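Local atomic coordinates of hypothetical protein (Nostoc punctiforme, PDB entry 2O62), a protein that is of unknown function but belongs to the DUF3598 family and combines two calycin-clan domains built mainly from antiparallel beta strands. Residues A[87-92]-A[111-116]; A[136-141]-A[212-217]; A[175-180]-A[192-197]. All blocks are in the same frame, centred on the assembly; numbering follows the deposited sequence.

Contact 1: residues A[87-92]-A[111-116]; sequences GPFSEF and FDRNGH
Phe111 N donates to Phe92 O over 3.1 Å, the one direct hydrogen bond between loop 87-92 and segment 111-116. At an N-H...O angle of 143° it is distinctly bent, and a water bridges the neighbouring backbone groups, accepting from Phe92 N and donating to Asp112 O. Two further waters lie at the edge of the Arg113 guanidinium, in its plane; both accept from NH1 and pass the link on to Pro88 O and Phe89 O. Glu91 OE2 instead sits over the centre of one guanidinium face, 4.1 Å from Arg113 NE, where the charges can attract although no N-H points at the oxygen. Asp112 OD1 is gripped from opposite faces of its carboxylate by Asn114 N (2.8 Å) and His116 N (3.0 Å); the former bond makes an Asx turn within the type I turn from Asp112 to Gly115. Phe92, with CG anti to its nitrogen (chi1 -170°), brings CD2 over one face of the Phe111 ring, 3.5 Å from Phe111 CE1, the ring planes 50° apart. An alanine at Phe111 removes this ring, which is likely to open a gap beside Phe92 and Leu235. Both rings also pack on Pro224 of strand 219-224 and Leu235 of strand 233-242, while Gly115 shares a backbone hydrogen bond with Val227, so the contact ties the N-terminal sheet to the C-terminal barrel.

Contact 2: residues A[136-141]-A[212-217]; sequences PLLQIN and VLLLPD
The connection that leads from the N-terminal sheet into the first strand of the C-terminal barrel here meets the end of barrel strand 210-214, where Leu138 hydrogen-bonds to the residue just past the strand. Leu138 N donates to Leu215 O at 2.9 Å, with an almost straight N-H...O angle of 175°. The two segments run in roughly opposite directions, and the carbonyl of Pro136 extends the pairing by a backbone hydrogen bond to Gly218, just beyond segment 212-217.

Around this bond the contact is aliphatic. Leu214 projects from the strand toward 136-141 with CG anti to its carbonyl carbon (chi1 -51°), and its two methyl branches go to different partners. Leu214 CD2 meets Leu138 CD2 at 3.8 Å, whereas Leu214 CD1 presses on Ile140 CD1 at 3.4 Å, tighter than usual van der Waals contact; Leu138 and Ile140 each cross Leu214 at about a right angle. The backbone takes part as well, for Leu138 O lies 3.5 Å from Leu214 CB. On the outer flank Leu137 has CG anti to the backbone N (chi1 170°) and lays its CD1 methyl against the peptide between Leu215 and Pro216, 3.5 Å from Leu215 C and 4.2 Å from Pro216 CD.

At the Asp217 end the contact turns polar: OD2 forms a salt bridge with Arg103 of the N-terminal sheet and OD1 accepts from Arg135 N. The chemistry thus has three parts: one nearly straight backbone hydrogen bond ties Leu138 to Leu215, branched methyl groups fill the space beside it, and a carboxylate, probably ionised opposite its arginine, joins the barrel and the connection to the other domain.

Contact 3: residues A[175-180]-A[192-197]; sequences AGRLMQ and TATIKG
Leu178 and Ala193 form a hydrogen-bonded antiparallel pair near the open end of the hairpin made by strands 178-184 and 187-196. Backbone bonding is reciprocal: Leu178 N donates to Ala193 O at 2.9 Å, and Ala193 N to Leu178 O at 2.7 Å, both close to straight. Leu178 O is approached as well by Thr192 CA at 3.2 Å, in a CA-H...O contact. Before Leu178 the chain is no longer strand, and a water bridges it to strand 187-196, accepting from Ile195 N and donating to Gly176 O. The CD1 methyl of Ile195 also rests against that Gly176 carbonyl oxygen.

Apolar contacts lie on the face that carries Leu178 and Ala193, whose CB atoms are 4.2 Å apart. Ile195 adds its CG1 at 4.3 Å from Leu178 CB.

On the face of Thr192 and selenomethionine Met179, a non-hydrogen-bonded pair, Arg177 folds along the hairpin. Its bend at CG-CD (chi3 -49°) turns the guanidinium so that the Thr192 CG2 methyl meets its edge, 3.4 Å from Arg177 NE. The Ala175 methyl covers part of one guanidinium face, and Arg177 NH2 forms a salt bridge with Asp173. Thr192 OG1 hydrogen-bonds to a bound glycerol, probably from the crystallisation liquor.

Within the barrel the hairpin is flanked by strands 162-172 and 199-202: Met179 shares a backbone hydrogen bond with Gln171 of the former, Thr194 one with Leu201 of the latter, and Leu178 packs on Ile170 and Leu172.

Overall arrangement
Along the chain contact 1 closes first, within the N-terminal domain; contact 2 then opens, and contact 3 is nested inside the loop that it closes. Contacts 2 and 3 both reach the C-terminal barrel, their centres about 15 Å apart, and they touch: Ile140 packs on Leu178, CG2 to CD1 at 3.9 Å, and on Ile195. The segment entering the barrel is thereby joined to the hairpin 178-196. Contact 1 lies apart, its centre about 26 Å from that of contact 2 and 28 Å from that of contact 3. Contacts 1 and 2 thus mark two separate places where the N-terminal sheet and the barrel are held together.

Contact 1: residues A[87-92]-A[111-116]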
# COMPACT_ATOMS: atom_id res chain seq x y z
N GLY A 87 -19.31 6.32 1.51
CA GLY A 87 -20.57 6.89 1.97
C GLY A 87 -20.97 6.32 3.30
O GLY A 87 -20.20 5.59 3.89
N PRO A 88 -22.19 6.65 3.77
CA PRO A 88 -22.64 6.40 5.16
C PRO A 88 -22.32 5.02 5.76
O PRO A 88 -21.89 4.92 6.93
CB PRO A 88 -24.14 6.58 5.07
CG PRO A 88 -24.32 7.59 4.02
CD PRO A 88 -23.22 7.35 3.00
N PHE A 89 -22.52 3.97 4.97
CA PHE A 89 -22.22 2.60 5.40
C PHE A 89 -20.97 1.99 4.83
O PHE A 89 -20.59 0.88 5.22
CB PHE A 89 -23.41 1.74 5.03
CG PHE A 89 -24.59 2.03 5.85
CD1 PHE A 89 -24.74 1.44 7.09
CD2 PHE A 89 -25.55 2.93 5.40
CE1 PHE A 89 -25.83 1.73 7.85
CE2 PHE A 89 -26.65 3.22 6.17
CZ PHE A 89 -26.81 2.61 7.39
N SER A 90 -20.32 2.70 3.92
CA SER A 90 -19.14 2.20 3.25
C SER A 90 -17.95 2.79 3.93
O SER A 90 -17.61 3.93 3.62
CB SER A 90 -19.09 2.62 1.79
OG SER A 90 -20.07 1.94 1.03
N GLU A 91 -17.31 2.02 4.81
CA GLU A 91 -16.11 2.47 5.52
C GLU A 91 -14.92 2.69 4.60
O GLU A 91 -14.80 2.09 3.56
CB GLU A 91 -15.70 1.46 6.60
CG GLU A 91 -16.68 1.34 7.75
CD GLU A 91 -16.48 0.10 8.64
OE1 GLU A 91 -15.83 -0.89 8.23
OE2 GLU A 91 -17.05 0.13 9.75
N PHE A 92 -14.00 3.53 5.04
CA PHE A 92 -12.74 3.73 4.33
C PHE A 92 -11.82 2.52 4.60
O PHE A 92 -11.96 1.78 5.57
CB PHE A 92 -12.08 5.01 4.79
CG PHE A 92 -10.89 5.44 3.96
CD1 PHE A 92 -10.99 5.55 2.57
CD2 PHE A 92 -9.71 5.79 4.57
CE1 PHE A 92 -9.94 5.98 1.84
CE2 PHE A 92 -8.64 6.24 3.85
CZ PHE A 92 -8.75 6.31 2.48
N PHE A 111 -10.88 0.92 8.37
CA PHE A 111 -11.38 2.01 9.20
C PHE A 111 -12.76 1.68 9.73
O PHE A 111 -13.56 1.00 9.06
CB PHE A 111 -11.41 3.35 8.40
CG PHE A 111 -10.02 3.86 8.03
CD1 PHE A 111 -9.26 3.22 7.07
CD2 PHE A 111 -9.47 4.95 8.70
CE1 PHE A 111 -7.98 3.66 6.73
CE2 PHE A 111 -8.18 5.38 8.36
CZ PHE A 111 -7.45 4.72 7.38
N ASP A 112 -13.04 2.22 10.89
CA ASP A 112 -14.32 2.01 11.55
C ASP A 112 -15.39 3.00 11.12
O ASP A 112 -15.20 3.79 10.19
CB ASP A 112 -14.12 1.97 13.08
CG ASP A 112 -13.77 3.29 13.69
OD1 ASP A 112 -14.11 4.32 13.11
OD2 ASP A 112 -13.15 3.27 14.79
N ARG A 113 -16.54 2.95 11.76
CA ARG A 113 -17.65 3.79 11.36
C ARG A 113 -17.46 5.26 11.70
O ARG A 113 -18.17 6.09 11.15
CB ARG A 113 -18.95 3.27 11.96
CG ARG A 113 -19.30 1.93 11.41
CD ARG A 113 -20.59 1.43 11.96
NE ARG A 113 -20.68 0.01 11.72
CZ ARG A 113 -21.04 -0.52 10.57
NH1 ARG A 113 -21.35 0.25 9.52
NH2 ARG A 113 -21.07 -1.82 10.44
N ASN A 114 -16.56 5.55 12.63
CA ASN A 114 -16.26 6.92 13.02
C ASN A 114 -15.09 7.47 12.22
O ASN A 114 -14.57 8.57 12.51
CB ASN A 114 -15.96 7.01 14.51
CG ASN A 114 -17.11 6.52 15.37
OD1 ASN A 114 -16.92 5.67 16.25
ND2 ASN A 114 -18.30 7.02 15.12
N GLY A 115 -14.67 6.73 11.21
CA GLY A 115 -13.60 7.15 10.35
C GLY A 115 -12.21 7.05 10.95
O GLY A 115 -11.33 7.73 10.45
N HIS A 116 -11.99 6.17 11.94
CA HIS A 116 -10.68 5.97 12.54
C HIS A 116 -10.09 4.62 12.14
O HIS A 116 -10.81 3.65 12.00
CB HIS A 116 -10.77 6.02 14.05
CG HIS A 116 -11.20 7.35 14.58
ND1 HIS A 116 -12.26 7.49 15.44
CD2 HIS A 116 -10.74 8.59 14.35
CE1 HIS A 116 -12.41 8.76 15.75
NE2 HIS A 116 -11.50 9.46 15.10
O HOH W 1 -21.43 3.12 9.27
O HOH W 2 -21.42 -0.77 7.03
O HOH W 3 -14.35 4.81 7.70

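Contact 2: residues A[136-141]-A[212-217]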
# COMPACT_ATOMS: atom_id res chain seq x y z
N PRO A 136 13.82 -6.27 7.48
CA PRO A 136 13.77 -5.86 8.90
C PRO A 136 12.51 -5.07 9.26
O PRO A 136 11.97 -4.37 8.41
CB PRO A 136 14.94 -4.89 8.99
CG PRO A 136 15.92 -5.37 7.96
CD PRO A 136 15.04 -5.79 6.83
N LEU A 137 12.10 -5.12 10.52
CA LEU A 137 11.11 -4.21 11.04
C LEU A 137 11.54 -2.78 10.68
O LEU A 137 12.67 -2.40 10.96
CB LEU A 137 11.08 -4.31 12.57
CG LEU A 137 10.25 -3.23 13.28
CD1 LEU A 137 8.78 -3.47 13.04
CD2 LEU A 137 10.58 -3.27 14.81
N LEU A 138 10.65 -1.99 10.09
CA LEU A 138 11.00 -0.62 9.72
C LEU A 138 11.25 0.27 10.94
O LEU A 138 10.48 0.25 11.89
CB LEU A 138 9.90 -0.02 8.87
CG LEU A 138 10.16 1.32 8.19
CD1 LEU A 138 11.32 1.29 7.23
CD2 LEU A 138 8.90 1.74 7.48
N GLN A 139 12.35 1.04 10.89
CA GLN A 139 12.69 2.01 11.93
C GLN A 139 12.79 3.40 11.33
O GLN A 139 13.11 3.55 10.17
CB GLN A 139 14.04 1.65 12.54
CG GLN A 139 14.09 0.26 13.16
CD GLN A 139 13.32 0.15 14.46
OE1 GLN A 139 12.69 1.12 14.92
NE2 GLN A 139 13.38 -1.03 15.09
N ILE A 140 12.54 4.43 12.12
CA ILE A 140 12.70 5.82 11.61
C ILE A 140 14.07 6.01 11.01
O ILE A 140 14.25 6.63 9.97
CB ILE A 140 12.57 6.86 12.74
CG1 ILE A 140 11.18 6.83 13.33
CG2 ILE A 140 12.85 8.27 12.23
CD1 ILE A 140 10.13 7.03 12.32
N ASN A 141 15.07 5.52 11.71
CA ASN A 141 16.43 5.67 11.22
C ASN A 141 16.70 5.05 9.85
O ASN A 141 17.64 5.44 9.16
CB ASN A 141 17.39 5.12 12.25
CG ASN A 141 17.44 5.99 13.48
OD1 ASN A 141 16.79 7.04 13.55
ND2 ASN A 141 18.19 5.56 14.46
N VAL A 212 1.63 7.75 10.75
CA VAL A 212 2.40 6.75 9.96
C VAL A 212 2.79 5.65 10.90
O VAL A 212 3.31 5.94 11.96
CB VAL A 212 3.65 7.36 9.33
CG1 VAL A 212 4.34 6.33 8.46
CG2 VAL A 212 3.31 8.58 8.54
N LEU A 213 2.52 4.41 10.54
CA LEU A 213 2.85 3.30 11.39
C LEU A 213 3.94 2.48 10.73
O LEU A 213 3.85 2.12 9.54
CB LEU A 213 1.61 2.46 11.65
CG LEU A 213 1.80 1.15 12.39
CD1 LEU A 213 2.19 1.39 13.83
CD2 LEU A 213 0.55 0.30 12.33
N LEU A 214 4.99 2.20 11.49
CA LEU A 214 6.13 1.47 10.97
C LEU A 214 5.92 -0.01 11.30
O LEU A 214 5.58 -0.34 12.44
CB LEU A 214 7.40 1.96 11.64
CG LEU A 214 7.58 3.49 11.60
CD1 LEU A 214 8.84 3.85 12.37
CD2 LEU A 214 7.58 4.00 10.20
N LEU A 215 6.10 -0.87 10.31
CA LEU A 215 5.75 -2.26 10.44
C LEU A 215 6.86 -3.22 10.07
O LEU A 215 7.95 -2.82 9.61
CB LEU A 215 4.54 -2.52 9.52
CG LEU A 215 3.21 -1.86 9.92
CD1 LEU A 215 2.25 -1.81 8.72
CD2 LEU A 215 2.60 -2.56 11.14
N PRO A 216 6.61 -4.53 10.29
CA PRO A 216 7.53 -5.51 9.77
C PRO A 216 7.76 -5.48 8.23
O PRO A 216 6.96 -4.91 7.43
CB PRO A 216 6.88 -6.84 10.16
CG PRO A 216 6.01 -6.52 11.33
CD PRO A 216 5.50 -5.17 11.06
N ASP A 217 8.85 -6.11 7.83
CA ASP A 217 9.17 -6.34 6.42
C ASP A 217 9.36 -5.03 5.64
O ASP A 217 9.02 -4.94 4.46
CB ASP A 217 8.08 -7.17 5.77
CG ASP A 217 8.50 -7.73 4.38
OD1 ASP A 217 9.66 -8.21 4.22
OD2 ASP A 217 7.69 -7.66 3.43

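Contact 3: residues A[175-180]-A[192-197]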
# COMPACT_ATOMS: atom_id res chain seq x y z
N ALA A 175 15.09 19.50 19.66
CA ALA A 175 13.75 18.94 19.38
C ALA A 175 13.51 17.43 19.29
O ALA A 175 12.80 16.90 20.15
CB ALA A 175 12.98 19.74 18.35
N GLY A 176 14.05 16.73 18.30
CA GLY A 176 13.83 15.29 18.21
C GLY A 176 12.53 14.96 17.52
O GLY A 176 12.10 13.80 17.44
N ARG A 177 11.89 15.99 16.99
CA ARG A 177 10.75 15.81 16.13
C ARG A 177 11.23 15.50 14.73
O ARG A 177 12.40 15.68 14.40
CB ARG A 177 9.88 17.07 16.14
CG ARG A 177 9.33 17.43 17.54
CD ARG A 177 8.41 18.65 17.48
NE ARG A 177 9.04 19.74 16.73
CZ ARG A 177 9.56 20.86 17.24
NH1 ARG A 177 9.53 21.12 18.55
NH2 ARG A 177 10.12 21.75 16.41
N LEU A 178 10.33 14.99 13.93
CA LEU A 178 10.62 14.61 12.56
C LEU A 178 10.20 15.77 11.66
O LEU A 178 9.16 16.38 11.87
CB LEU A 178 9.87 13.32 12.23
CG LEU A 178 10.39 12.59 11.01
CD1 LEU A 178 11.69 11.84 11.37
CD2 LEU A 178 9.37 11.63 10.41
N MSE A 179 11.07 16.13 10.71
CA MSE A 179 10.76 17.08 9.65
C MSE A 179 10.70 16.27 8.37
O MSE A 179 11.64 15.55 8.06
CB MSE A 179 11.91 18.10 9.56
CG MSE A 179 11.68 19.36 8.72
SE MSE A 179 11.89 19.20 6.76
CE MSE A 179 13.43 17.93 6.44
N GLN A 180 9.59 16.35 7.65
CA GLN A 180 9.43 15.66 6.37
C GLN A 180 9.01 16.67 5.30
O GLN A 180 8.06 17.43 5.51
CB GLN A 180 8.38 14.57 6.41
CG GLN A 180 8.31 13.82 5.08
CD GLN A 180 7.39 12.65 5.11
OE1 GLN A 180 7.26 11.97 6.12
NE2 GLN A 180 6.75 12.36 3.97
N THR A 192 6.23 19.13 10.19
CA THR A 192 6.86 18.51 11.35
C THR A 192 5.94 17.48 11.97
O THR A 192 4.72 17.63 11.89
CB THR A 192 7.23 19.63 12.30
OG1 THR A 192 8.18 20.46 11.62
CG2 THR A 192 7.79 19.14 13.59
N ALA A 193 6.51 16.41 12.50
CA ALA A 193 5.77 15.35 13.16
C ALA A 193 6.40 14.98 14.50
O ALA A 193 7.59 15.22 14.74
CB ALA A 193 5.74 14.16 12.32
N THR A 194 5.61 14.38 15.37
CA THR A 194 6.15 13.82 16.62
C THR A 194 6.26 12.31 16.46
O THR A 194 5.46 11.67 15.78
CB THR A 194 5.28 14.13 17.83
OG1 THR A 194 3.92 13.82 17.53
CG2 THR A 194 5.38 15.57 18.19
N ILE A 195 7.26 11.73 17.09
CA ILE A 195 7.44 10.27 17.03
C ILE A 195 7.09 9.67 18.37
O ILE A 195 7.57 10.12 19.39
CB ILE A 195 8.88 9.86 16.71
CG1 ILE A 195 9.40 10.58 15.46
CG2 ILE A 195 8.95 8.36 16.49
CD1 ILE A 195 10.88 10.87 15.59
N LYS A 196 6.26 8.64 18.36
CA LYS A 196 5.87 7.95 19.59
C LYS A 196 5.89 6.45 19.25
O LYS A 196 4.95 5.91 18.65
CB LYS A 196 4.49 8.43 20.04
CG LYS A 196 4.21 9.93 19.67
CD LYS A 196 2.85 10.48 20.12
CE LYS A 196 1.64 9.68 19.59
NZ LYS A 196 0.43 9.90 20.47
N GLY A 197 7.02 5.83 19.55
CA GLY A 197 7.27 4.42 19.27
C GLY A 197 7.29 4.12 17.79
O GLY A 197 8.12 4.63 17.05
O HOH W 4 9.23 13.44 18.31